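Local coordinates for protein omega transaminase (Pseudomonas sp., PDB 5LHA) that probably catalyses the PLP-dependent transfer of amino groups between amines and carbonyl acceptors, as a class-III omega transaminase of fold type I, at residues A226-E231 with P248-V253. Sequence-based numbering, arbitrary orientation.
Sequences AALIAE and PRLREV. With PMP (4'-deoxy-4'-aminopyridoxal-5'-phosphate), chain E.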
ATOM      1  N   ALA A 226      14.283   4.933  -4.631  1.00 32.30           N
ATOM      2  CA  ALA A 226      14.770   6.139  -3.963  1.00 31.90           C
ATOM      3  C   ALA A 226      16.122   5.912  -3.294  1.00 30.96           C
ATOM      4  O   ALA A 226      17.046   6.716  -3.469  1.00 29.87           O
ATOM      5  CB  ALA A 226      13.747   6.625  -2.935  1.00 30.54           C
ATOM      6  N   ALA A 227      16.267   4.827  -2.532  1.00 30.04           N
ATOM      7  CA  ALA A 227      17.501   4.644  -1.785  1.00 29.46           C
ATOM      8  C   ALA A 227      17.696   3.180  -1.424  1.00 30.21           C
ATOM      9  O   ALA A 227      16.754   2.381  -1.428  1.00 28.40           O
ATOM     10  CB  ALA A 227      17.520   5.514  -0.530  1.00 29.59           C
ATOM     11  N   LEU A 228      18.955   2.842  -1.154  1.00 31.63           N
ATOM     12  CA  LEU A 228      19.358   1.581  -0.548  1.00 31.83           C
ATOM     13  C   LEU A 228      19.950   1.875   0.824  1.00 32.94           C
ATOM     14  O   LEU A 228      20.822   2.739   0.952  1.00 35.35           O
ATOM     15  CB  LEU A 228      20.384   0.858  -1.428  1.00 32.74           C
ATOM     16  CG  LEU A 228      20.925  -0.529  -1.061  1.00 33.52           C
ATOM     17  CD1 LEU A 228      21.344  -1.255  -2.331  1.00 35.06           C
ATOM     18  CD2 LEU A 228      22.102  -0.460  -0.110  1.00 34.15           C
ATOM     19  N   ILE A 229      19.503   1.143   1.842  1.00 31.55           N
ATOM     20  CA  ILE A 229      19.971   1.344   3.208  1.00 30.15           C
ATOM     21  C   ILE A 229      20.654   0.077   3.698  1.00 29.58           C
ATOM     22  O   ILE A 229      20.152  -1.035   3.491  1.00 31.78           O
ATOM     23  CB  ILE A 229      18.817   1.762   4.142  1.00 29.39           C
ATOM     24  CG1 ILE A 229      19.335   2.008   5.558  1.00 28.30           C
ATOM     25  CG2 ILE A 229      17.658   0.761   4.089  1.00 29.90           C
ATOM     26  CD1 ILE A 229      18.344   2.719   6.446  1.00 27.41           C
ATOM     27  N   ALA A 230      21.805   0.245   4.343  1.00 27.85           N
ATOM     28  CA  ALA A 230      22.574  -0.903   4.789  1.00 27.79           C
ATOM     29  C   ALA A 230      23.484  -0.488   5.933  1.00 28.57           C
ATOM     30  O   ALA A 230      23.982   0.643   5.977  1.00 27.65           O
ATOM     31  CB  ALA A 230      23.390  -1.503   3.637  1.00 28.20           C
ATOM     32  N   GLU A 231      23.692  -1.427   6.864  1.00 29.58           N
ATOM     33  CA  GLU A 231      24.629  -1.226   7.962  1.00 29.82           C
ATOM     34  C   GLU A 231      26.013  -1.675   7.523  1.00 31.08           C
ATOM     35  O   GLU A 231      26.148  -2.761   6.947  1.00 32.23           O
ATOM     36  CB  GLU A 231      24.216  -2.029   9.187  1.00 30.37           C
ATOM     37  CG  GLU A 231      22.808  -1.798   9.692  1.00 30.72           C
ATOM     38  CD  GLU A 231      22.295  -2.996  10.478  1.00 31.44           C
ATOM     39  OE1 GLU A 231      22.740  -3.214  11.622  1.00 32.20           O
ATOM     40  OE2 GLU A 231      21.481  -3.757   9.925  1.00 32.27           O
ATOM     41  N   PRO A 248      32.290  -1.261  -1.329  1.00 35.77           N
ATOM     42  CA  PRO A 248      32.718  -0.545  -2.546  1.00 37.42           C
ATOM     43  C   PRO A 248      31.912  -0.901  -3.788  1.00 35.94           C
ATOM     44  O   PRO A 248      31.613  -0.014  -4.599  1.00 33.32           O
ATOM     45  CB  PRO A 248      34.192  -0.953  -2.679  1.00 38.40           C
ATOM     46  CG  PRO A 248      34.623  -1.186  -1.270  1.00 37.76           C
ATOM     47  CD  PRO A 248      33.447  -1.819  -0.598  1.00 36.51           C
ATOM     48  N   ARG A 249      31.555  -2.171  -3.973  1.00 36.66           N
ATOM     49  CA  ARG A 249      30.734  -2.534  -5.123  1.00 36.72           C
ATOM     50  C   ARG A 249      29.269  -2.191  -4.913  1.00 36.24           C
ATOM     51  O   ARG A 249      28.511  -2.138  -5.887  1.00 34.58           O
ATOM     52  CB  ARG A 249      30.890  -4.020  -5.436  1.00 37.23           C
ATOM     53  CG  ARG A 249      32.299  -4.413  -5.844  1.00 37.45           C
ATOM     54  CD  ARG A 249      32.343  -5.841  -6.345  1.00 37.52           C
ATOM     55  NE  ARG A 249      31.423  -6.041  -7.466  1.00 37.29           N
ATOM     56  CZ  ARG A 249      31.374  -7.138  -8.217  1.00 36.72           C
ATOM     57  NH1 ARG A 249      32.197  -8.156  -7.976  1.00 35.02           N
ATOM     58  NH2 ARG A 249      30.499  -7.218  -9.212  1.00 38.17           N
ATOM     59  N   LEU A 250      28.858  -1.971  -3.660  1.00 36.85           N
ATOM     60  CA  LEU A 250      27.554  -1.379  -3.385  1.00 35.76           C
ATOM     61  C   LEU A 250      27.498   0.055  -3.894  1.00 37.11           C
ATOM     62  O   LEU A 250      26.589   0.430  -4.645  1.00 35.72           O
ATOM     63  CB  LEU A 250      27.285  -1.425  -1.885  1.00 34.20           C
ATOM     64  CG  LEU A 250      25.848  -1.576  -1.408  1.00 33.74           C
ATOM     65  CD1 LEU A 250      25.222  -2.799  -2.047  1.00 33.75           C
ATOM     66  CD2 LEU A 250      25.839  -1.688   0.104  1.00 33.76           C
ATOM     67  N   ARG A 251      28.484   0.868  -3.491  1.00 38.33           N
ATOM     68  CA  ARG A 251      28.602   2.250  -3.950  1.00 38.73           C
ATOM     69  C   ARG A 251      28.585   2.343  -5.472  1.00 40.72           C
ATOM     70  O   ARG A 251      27.927   3.221  -6.043  1.00 42.14           O
ATOM     71  CB  ARG A 251      29.896   2.850  -3.389  1.00 37.72           C
ATOM     72  CG  ARG A 251      30.217   4.307  -3.762  1.00 36.83           C
ATOM     73  CD  ARG A 251      29.315   5.325  -3.087  1.00 34.14           C
ATOM     74  NE  ARG A 251      28.089   5.588  -3.832  1.00 31.54           N
ATOM     75  CZ  ARG A 251      27.146   6.425  -3.417  1.00 29.94           C
ATOM     76  NH1 ARG A 251      27.290   7.063  -2.267  1.00 31.69           N
ATOM     77  NH2 ARG A 251      26.058   6.622  -4.141  1.00 28.08           N
ATOM     78  N   GLU A 252      29.316   1.455  -6.147  1.00 41.74           N
ATOM     79  CA  GLU A 252      29.401   1.526  -7.600  1.00 42.72           C
ATOM     80  C   GLU A 252      28.054   1.244  -8.246  1.00 40.56           C
ATOM     81  O   GLU A 252      27.644   1.947  -9.178  1.00 38.74           O
ATOM     82  CB  GLU A 252      30.431   0.526  -8.113  1.00 45.77           C
ATOM     83  CG  GLU A 252      31.857   0.853  -7.750  1.00 49.76           C
ATOM     84  CD  GLU A 252      32.772  -0.336  -7.958  1.00 52.79           C
ATOM     85  OE1 GLU A 252      32.275  -1.407  -8.383  1.00 53.43           O
ATOM     86  OE2 GLU A 252      33.980  -0.205  -7.684  1.00 54.17           O
ATOM     87  N   VAL A 253      27.348   0.222  -7.762  1.00 40.69           N
ATOM     88  CA  VAL A 253      26.076  -0.157  -8.371  1.00 40.97           C
ATOM     89  C   VAL A 253      25.038   0.942  -8.185  1.00 38.76           C
ATOM     90  O   VAL A 253      24.279   1.260  -9.109  1.00 36.09           O
ATOM     91  CB  VAL A 253      25.595  -1.506  -7.799  1.00 41.81           C
ATOM     92  CG1 VAL A 253      24.206  -1.836  -8.311  1.00 41.14           C
ATOM     93  CG2 VAL A 253      26.561  -2.611  -8.184  1.00 42.83           C
TER
HETATM   94  N1  PMP E 501      19.587   1.022  13.286  1.00 22.49           N
HETATM   95  C2  PMP E 501      20.607   0.333  13.922  1.00 22.12           C
HETATM   96  C2A PMP E 501      21.741  -0.273  13.140  1.00 21.84           C
HETATM   97  C3  PMP E 501      20.384  -0.112  15.217  1.00 24.25           C
HETATM   98  O3  PMP E 501      21.177  -1.088  15.760  1.00 21.07           O
HETATM   99  C4  PMP E 501      19.339   0.429  15.963  1.00 26.24           C
HETATM  100  C4A PMP E 501      19.148   0.000  17.402  1.00 27.87           C
HETATM  101  N4A PMP E 501      20.042  -1.091  17.730  1.00 29.55           N
HETATM  102  C5  PMP E 501      18.470   1.354  15.381  1.00 24.64           C
HETATM  103  C6  PMP E 501      18.609   1.642  14.024  1.00 23.60           C
HETATM  104  C5A PMP E 501      17.398   2.021  16.230  1.00 23.74           C
HETATM  105  O4P PMP E 501      17.985   2.762  17.288  1.00 21.95           O
HETATM  106  P   PMP E 501      17.129   3.319  18.541  1.00 22.26           P
HETATM  107  O1P PMP E 501      17.000   2.174  19.529  1.00 17.88           O
HETATM  108  O2P PMP E 501      17.905   4.450  19.184  1.00 19.92           O
HETATM  109  O3P PMP E 501      15.745   3.786  18.138  1.00 16.06           O
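Leu250 of helix 246-256 reaches across to strand 225-230 and meets Leu228 and Ala230, and within 248-253 this leucine alone touches 226-231. Leu250 CD2 does most of the work, 3.9 Å from Leu228 CD2 and 4.3 Å from Ala230 CB. The other branch meets its counterpart more loosely, with Leu250 CD1 4.2 Å from Leu228 CD1, so the two isobutyl groups touch methyl to methyl at both forks while crossing at a slant. Leu228 presents those methyls because its CG stands anti to the backbone N (chi1 -177°), beside the carbonyl carbon. Leu250 is turned some way off a staggered rotamer (chi1 -148°), and its CG lies 4.1 Å from Leu228 CD2. No hydrogen bond links the segments; apolar contact alone joins them, with the CA atoms of Leu228 and Leu250 9.2 Å apart.

Ile229, between the two contact residues, points to the other face of the sheet, where it meets His158. One step past the strand, Glu231 extends its chain beyond CG and brings OE1 to 3.5 Å from the C2A methyl carbon of PMP. Its carboxylate is held by two backbone N-H groups, Gly235 on OE1 and Tyr157 on OE2. The strand thus has the helix on one side and leads into the cofactor pocket at its end.

Strand and helix are the first two elements of a beta-alpha-beta unit that strand 260-264 completes, part of the mixed, mostly parallel seven-stranded sheet of the fold type I large, cofactor-binding domain. Strand 225-230 runs parallel between strands 149-153 and 260-264, Leu228 touching Leu151 and Leu261, while helix 202-220 packs against helix 246-256, its Leu213 meeting both Leu250 and Val253.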